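Local structure of condensin complex subunit 3 (5OQR) at residues Y748-E759 with L773-E784. The protein serves as a regulatory subunit of condensin, the complex required to convert interphase chromatin into condensed, mitotic-like chromosomes. Numbering follows the deposited sequence.
Sequences YQRTKRKLETYE and LAKFERMLLQNE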
loop_
_atom_site.group_PDB
_atom_site.type_symbol
_atom_site.label_atom_id
_atom_site.label_comp_id
_atom_site.label_asym_id
_atom_site.label_seq_id
_atom_site.Cartn_x
_atom_site.Cartn_y
_atom_site.Cartn_z
ATOM N N TYR A 748 3.489 -10.088 -39.575
ATOM C CA TYR A 748 2.055 -10.048 -39.843
ATOM C C TYR A 748 1.635 -11.207 -40.736
ATOM O O TYR A 748 0.550 -11.774 -40.564
ATOM C CB TYR A 748 1.676 -8.715 -40.487
ATOM C CG TYR A 748 2.078 -7.506 -39.684
ATOM C CD1 TYR A 748 1.528 -7.265 -38.435
ATOM C CD2 TYR A 748 3.000 -6.597 -40.179
ATOM C CE1 TYR A 748 1.891 -6.159 -37.699
ATOM C CE2 TYR A 748 3.369 -5.488 -39.451
ATOM C CZ TYR A 748 2.810 -5.272 -38.211
ATOM O OH TYR A 748 3.174 -4.165 -37.480
ATOM N N GLN A 749 2.482 -11.573 -41.701
ATOM C CA GLN A 749 2.173 -12.709 -42.560
ATOM C C GLN A 749 2.098 -13.998 -41.755
ATOM O O GLN A 749 1.234 -14.846 -42.005
ATOM C CB GLN A 749 3.221 -12.831 -43.666
ATOM C CG GLN A 749 3.182 -11.709 -44.688
ATOM C CD GLN A 749 4.360 -11.749 -45.641
ATOM O OE1 GLN A 749 5.147 -12.696 -45.634
ATOM N NE2 GLN A 749 4.487 -10.717 -46.465
ATOM N N ARG A 750 2.993 -14.164 -40.779
ATOM C CA ARG A 750 3.015 -15.397 -40.002
ATOM C C ARG A 750 1.769 -15.526 -39.136
ATOM O O ARG A 750 1.218 -16.621 -38.993
ATOM C CB ARG A 750 4.273 -15.452 -39.136
ATOM C CG ARG A 750 4.794 -16.861 -38.919
ATOM C CD ARG A 750 5.272 -17.088 -37.497
ATOM N NE ARG A 750 5.529 -18.504 -37.244
ATOM C CZ ARG A 750 5.665 -19.043 -36.036
ATOM N NH1 ARG A 750 5.566 -18.289 -34.949
ATOM N NH2 ARG A 750 5.894 -20.343 -35.914
ATOM N N THR A 751 1.308 -14.418 -38.552
ATOM C CA THR A 751 0.121 -14.477 -37.707
ATOM C C THR A 751 -1.131 -14.720 -38.538
ATOM O O THR A 751 -2.048 -15.418 -38.094
ATOM C CB THR A 751 -0.012 -13.190 -36.888
ATOM O OG1 THR A 751 1.087 -13.091 -35.978
ATOM C CG2 THR A 751 -1.309 -13.174 -36.089
ATOM N N LYS A 752 -1.192 -14.151 -39.744
ATOM C CA LYS A 752 -2.328 -14.415 -40.616
ATOM C C LYS A 752 -2.399 -15.891 -40.987
ATOM O O LYS A 752 -3.487 -16.472 -41.050
ATOM C CB LYS A 752 -2.247 -13.544 -41.869
ATOM C CG LYS A 752 -3.448 -13.690 -42.787
ATOM C CD LYS A 752 -3.578 -12.511 -43.736
ATOM C CE LYS A 752 -4.787 -12.666 -44.645
ATOM N NZ LYS A 752 -4.685 -13.878 -45.508
ATOM N N ARG A 753 -1.246 -16.517 -41.234
ATOM C CA ARG A 753 -1.219 -17.962 -41.428
ATOM C C ARG A 753 -1.831 -18.683 -40.237
ATOM O O ARG A 753 -2.583 -19.650 -40.403
ATOM C CB ARG A 753 0.216 -18.432 -41.659
ATOM C CG ARG A 753 0.563 -18.695 -43.112
ATOM C CD ARG A 753 1.966 -18.216 -43.437
ATOM N NE ARG A 753 2.955 -18.720 -42.487
ATOM C CZ ARG A 753 4.162 -18.192 -42.309
ATOM N NH1 ARG A 753 4.540 -17.131 -43.010
ATOM N NH2 ARG A 753 4.991 -18.721 -41.420
ATOM N N LYS A 754 -1.518 -18.228 -39.022
ATOM C CA LYS A 754 -2.137 -18.798 -37.831
ATOM C C LYS A 754 -3.641 -18.558 -37.837
ATOM O O LYS A 754 -4.427 -19.464 -37.548
ATOM C CB LYS A 754 -1.502 -18.199 -36.574
ATOM C CG LYS A 754 -0.627 -19.156 -35.796
ATOM C CD LYS A 754 0.751 -19.286 -36.406
ATOM C CE LYS A 754 1.576 -20.316 -35.660
ATOM N NZ LYS A 754 2.823 -20.672 -36.383
ATOM N N LEU A 755 -4.054 -17.331 -38.155
ATOM C CA LEU A 755 -5.472 -17.021 -38.301
ATOM C C LEU A 755 -6.148 -18.002 -39.253
ATOM O O LEU A 755 -7.199 -18.569 -38.937
ATOM C CB LEU A 755 -5.625 -15.578 -38.796
ATOM C CG LEU A 755 -7.004 -14.932 -39.000
ATOM C CD1 LEU A 755 -7.712 -15.432 -40.258
ATOM C CD2 LEU A 755 -7.887 -15.114 -37.786
ATOM N N GLU A 756 -5.547 -18.221 -40.424
ATOM C CA GLU A 756 -6.167 -19.077 -41.430
ATOM C C GLU A 756 -6.238 -20.524 -40.965
ATOM O O GLU A 756 -7.249 -21.200 -41.182
ATOM C CB GLU A 756 -5.396 -18.976 -42.744
ATOM C CG GLU A 756 -5.474 -17.606 -43.394
ATOM C CD GLU A 756 -4.546 -17.473 -44.588
ATOM O OE1 GLU A 756 -4.562 -16.406 -45.238
ATOM O OE2 GLU A 756 -3.800 -18.434 -44.876
ATOM N N THR A 757 -5.173 -21.024 -40.339
ATOM C CA THR A 757 -5.193 -22.392 -39.831
ATOM C C THR A 757 -6.363 -22.605 -38.879
ATOM O O THR A 757 -7.012 -23.656 -38.907
ATOM C CB THR A 757 -3.872 -22.714 -39.136
ATOM O OG1 THR A 757 -2.800 -22.628 -40.082
ATOM C CG2 THR A 757 -3.899 -24.120 -38.531
ATOM N N TYR A 758 -6.642 -21.622 -38.022
ATOM C CA TYR A 758 -7.773 -21.752 -37.112
ATOM C C TYR A 758 -9.094 -21.680 -37.866
ATOM O O TYR A 758 -10.031 -22.426 -37.562
ATOM C CB TYR A 758 -7.719 -20.671 -36.034
ATOM C CG TYR A 758 -9.042 -20.493 -35.334
ATOM C CD1 TYR A 758 -9.860 -19.413 -35.624
ATOM C CD2 TYR A 758 -9.487 -21.420 -34.405
ATOM C CE1 TYR A 758 -11.076 -19.253 -34.998
ATOM C CE2 TYR A 758 -10.702 -21.269 -33.772
ATOM C CZ TYR A 758 -11.494 -20.184 -34.074
ATOM O OH TYR A 758 -12.707 -20.028 -33.449
ATOM N N GLU A 759 -9.191 -20.780 -38.846
ATOM C CA GLU A 759 -10.416 -20.671 -39.630
ATOM C C GLU A 759 -10.725 -21.965 -40.368
ATOM O O GLU A 759 -11.897 -22.310 -40.548
ATOM C CB GLU A 759 -10.298 -19.512 -40.620
ATOM C CG GLU A 759 -10.170 -18.147 -39.968
ATOM C CD GLU A 759 -11.496 -17.614 -39.462
ATOM O OE1 GLU A 759 -11.635 -16.379 -39.335
ATOM O OE2 GLU A 759 -12.403 -18.430 -39.196
ATOM N N LEU A 773 -12.546 -11.194 -35.321
ATOM C CA LEU A 773 -11.599 -11.864 -36.204
ATOM C C LEU A 773 -11.431 -11.107 -37.513
ATOM O O LEU A 773 -10.315 -10.984 -38.028
ATOM C CB LEU A 773 -12.055 -13.297 -36.466
ATOM C CG LEU A 773 -11.971 -14.254 -35.276
ATOM C CD1 LEU A 773 -12.589 -15.591 -35.630
ATOM C CD2 LEU A 773 -10.529 -14.440 -34.826
ATOM N N ALA A 774 -12.528 -10.585 -38.065
ATOM C CA ALA A 774 -12.439 -9.838 -39.315
ATOM C C ALA A 774 -11.662 -8.542 -39.127
ATOM O O ALA A 774 -10.821 -8.188 -39.959
ATOM C CB ALA A 774 -13.838 -9.548 -39.851
ATOM N N LYS A 775 -11.930 -7.822 -38.041
ATOM C CA LYS A 775 -11.200 -6.588 -37.780
ATOM C C LYS A 775 -9.724 -6.860 -37.525
ATOM O O LYS A 775 -8.871 -6.050 -37.903
ATOM C CB LYS A 775 -11.826 -5.864 -36.593
ATOM C CG LYS A 775 -11.569 -4.368 -36.568
ATOM C CD LYS A 775 -12.336 -3.693 -35.441
ATOM C CE LYS A 775 -13.840 -3.712 -35.688
ATOM N NZ LYS A 775 -14.585 -4.281 -34.531
ATOM N N PHE A 776 -9.406 -7.989 -36.890
ATOM C CA PHE A 776 -8.014 -8.355 -36.670
ATOM C C PHE A 776 -7.342 -8.758 -37.977
ATOM O O PHE A 776 -6.204 -8.357 -38.246
ATOM C CB PHE A 776 -7.937 -9.493 -35.652
ATOM C CG PHE A 776 -6.559 -9.742 -35.122
ATOM C CD1 PHE A 776 -6.088 -9.040 -34.029
ATOM C CD2 PHE A 776 -5.735 -10.682 -35.712
ATOM C CE1 PHE A 776 -4.821 -9.265 -33.537
ATOM C CE2 PHE A 776 -4.467 -10.914 -35.225
ATOM C CZ PHE A 776 -4.009 -10.205 -34.134
ATOM N N GLU A 777 -8.036 -9.543 -38.803
ATOM C CA GLU A 777 -7.460 -9.980 -40.070
ATOM C C GLU A 777 -7.178 -8.795 -40.985
ATOM O O GLU A 777 -6.174 -8.784 -41.704
ATOM C CB GLU A 777 -8.400 -10.973 -40.749
ATOM C CG GLU A 777 -7.783 -11.708 -41.916
ATOM C CD GLU A 777 -8.674 -12.818 -42.431
ATOM O OE1 GLU A 777 -8.337 -13.422 -43.470
ATOM O OE2 GLU A 777 -9.713 -13.087 -41.793
ATOM N N ARG A 778 -8.052 -7.788 -40.970
ATOM C CA ARG A 778 -7.830 -6.611 -41.801
ATOM C C ARG A 778 -6.725 -5.727 -41.240
ATOM O O ARG A 778 -6.003 -5.081 -42.007
ATOM C CB ARG A 778 -9.127 -5.818 -41.948
ATOM C CG ARG A 778 -10.089 -6.407 -42.966
ATOM C CD ARG A 778 -11.229 -5.455 -43.266
ATOM N NE ARG A 778 -12.110 -5.274 -42.117
ATOM C CZ ARG A 778 -13.210 -5.983 -41.887
ATOM N NH1 ARG A 778 -13.587 -6.937 -42.729
ATOM N NH2 ARG A 778 -13.941 -5.735 -40.809
ATOM N N MET A 779 -6.577 -5.679 -39.915
ATOM C CA MET A 779 -5.453 -4.960 -39.328
ATOM C C MET A 779 -4.128 -5.535 -39.812
ATOM O O MET A 779 -3.208 -4.786 -40.160
ATOM C CB MET A 779 -5.548 -5.011 -37.803
ATOM C CG MET A 779 -4.320 -4.481 -37.068
ATOM S SD MET A 779 -3.032 -5.715 -36.782
ATOM C CE MET A 779 -3.860 -6.825 -35.651
ATOM N N LEU A 780 -4.013 -6.863 -39.849
ATOM C CA LEU A 780 -2.792 -7.488 -40.347
ATOM C C LEU A 780 -2.502 -7.058 -41.780
ATOM O O LEU A 780 -1.373 -6.682 -42.112
ATOM C CB LEU A 780 -2.911 -9.009 -40.252
ATOM C CG LEU A 780 -3.020 -9.583 -38.839
ATOM C CD1 LEU A 780 -3.398 -11.053 -38.884
ATOM C CD2 LEU A 780 -1.715 -9.393 -38.088
ATOM N N LEU A 781 -3.516 -7.107 -42.647
ATOM C CA LEU A 781 -3.329 -6.689 -44.032
ATOM C C LEU A 781 -2.853 -5.246 -44.108
ATOM O O LEU A 781 -1.922 -4.922 -44.853
ATOM C CB LEU A 781 -4.634 -6.857 -44.808
ATOM C CG LEU A 781 -5.105 -8.288 -45.055
ATOM C CD1 LEU A 781 -6.537 -8.290 -45.552
ATOM C CD2 LEU A 781 -4.195 -8.972 -46.051
ATOM N N GLN A 782 -3.488 -4.360 -43.342
ATOM C CA GLN A 782 -3.147 -2.944 -43.408
ATOM C C GLN A 782 -1.708 -2.694 -42.972
ATOM O O GLN A 782 -1.018 -1.849 -43.550
ATOM C CB GLN A 782 -4.119 -2.143 -42.547
ATOM C CG GLN A 782 -3.802 -0.667 -42.449
ATOM C CD GLN A 782 -4.841 0.081 -41.651
ATOM O OE1 GLN A 782 -5.997 -0.332 -41.577
ATOM N NE2 GLN A 782 -4.434 1.183 -41.035
ATOM N N ASN A 783 -1.238 -3.414 -41.951
ATOM C CA ASN A 783 0.117 -3.191 -41.460
ATOM C C ASN A 783 1.168 -3.808 -42.373
ATOM O O ASN A 783 2.281 -3.280 -42.468
ATOM C CB ASN A 783 0.256 -3.733 -40.037
ATOM C CG ASN A 783 -0.518 -2.914 -39.030
ATOM O OD1 ASN A 783 -0.848 -1.757 -39.282
ATOM N ND2 ASN A 783 -0.811 -3.505 -37.882
ATOM N N GLU A 784 0.847 -4.916 -43.046
ATOM C CA GLU A 784 1.716 -5.404 -44.112
ATOM C C GLU A 784 1.865 -4.360 -45.209
ATOM O O GLU A 784 2.969 -4.121 -45.709
ATOM C CB GLU A 784 1.155 -6.690 -44.715
ATOM C CG GLU A 784 1.120 -7.886 -43.799
ATOM C CD GLU A 784 0.635 -9.135 -44.518
ATOM O OE1 GLU A 784 0.920 -9.269 -45.726
ATOM O OE2 GLU A 784 -0.040 -9.976 -43.884
#
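Tyr748 lies with one ring face against Asn783. Its CB meets Glu784 CG at 3.5 Å. CD1 comes next, with Leu780 CD2 at the ring edge, 3.9 Å away, while CD2 comes near Glu784 N. Farther out, CE1, CE2 and CZ all run under Asn783 CB, with CZ closest to it at 3.5 Å, and CE1 also nears Asn783 ND2. This is a CH-pi contact, Asn783 CB standing 16° off the ring normal. The asparagine amide plane is turned 51° from the ring. With CG anti to the carbonyl carbon, the ring is laid over the last turn of 773-784, and its OH is hydrogen-bonded to Pro740 O and Leu743 N. Cutting the side chain back to an alanine is likely to leave Asn783 CB and Leu780 CD2 without their aromatic partner, and Pro740 O and Leu743 N without the hydroxyl.

One turn on, Lys752 enters as a knob among Glu777, Leu780, Leu781 and Glu784. Its CE lies 4.0 Å from Leu781 CD2, and NZ, bent aside at the last torsion, forms a salt bridge with Glu756 OE1 on its own helix. Leu755 CD1 packs on the Glu777 carboxylate, and its CD2 lies 4.0 Å from Leu773 CD2. Leu773 CD1 in turn reaches the edge of the Tyr758 ring.

No hydrogen bond spans the pair, an antiparallel helical hairpin closing the C-terminal end of the HEAT-repeat subunit; the axes of 748-759 and 773-784 run 156° apart and approach to 9.5 Å. Thr751 and Leu755 also rest on Phe715 of helix 706-717, while Tyr758 and Phe776 pack against helix 725-736 through Ile731 and Leu734, respectively.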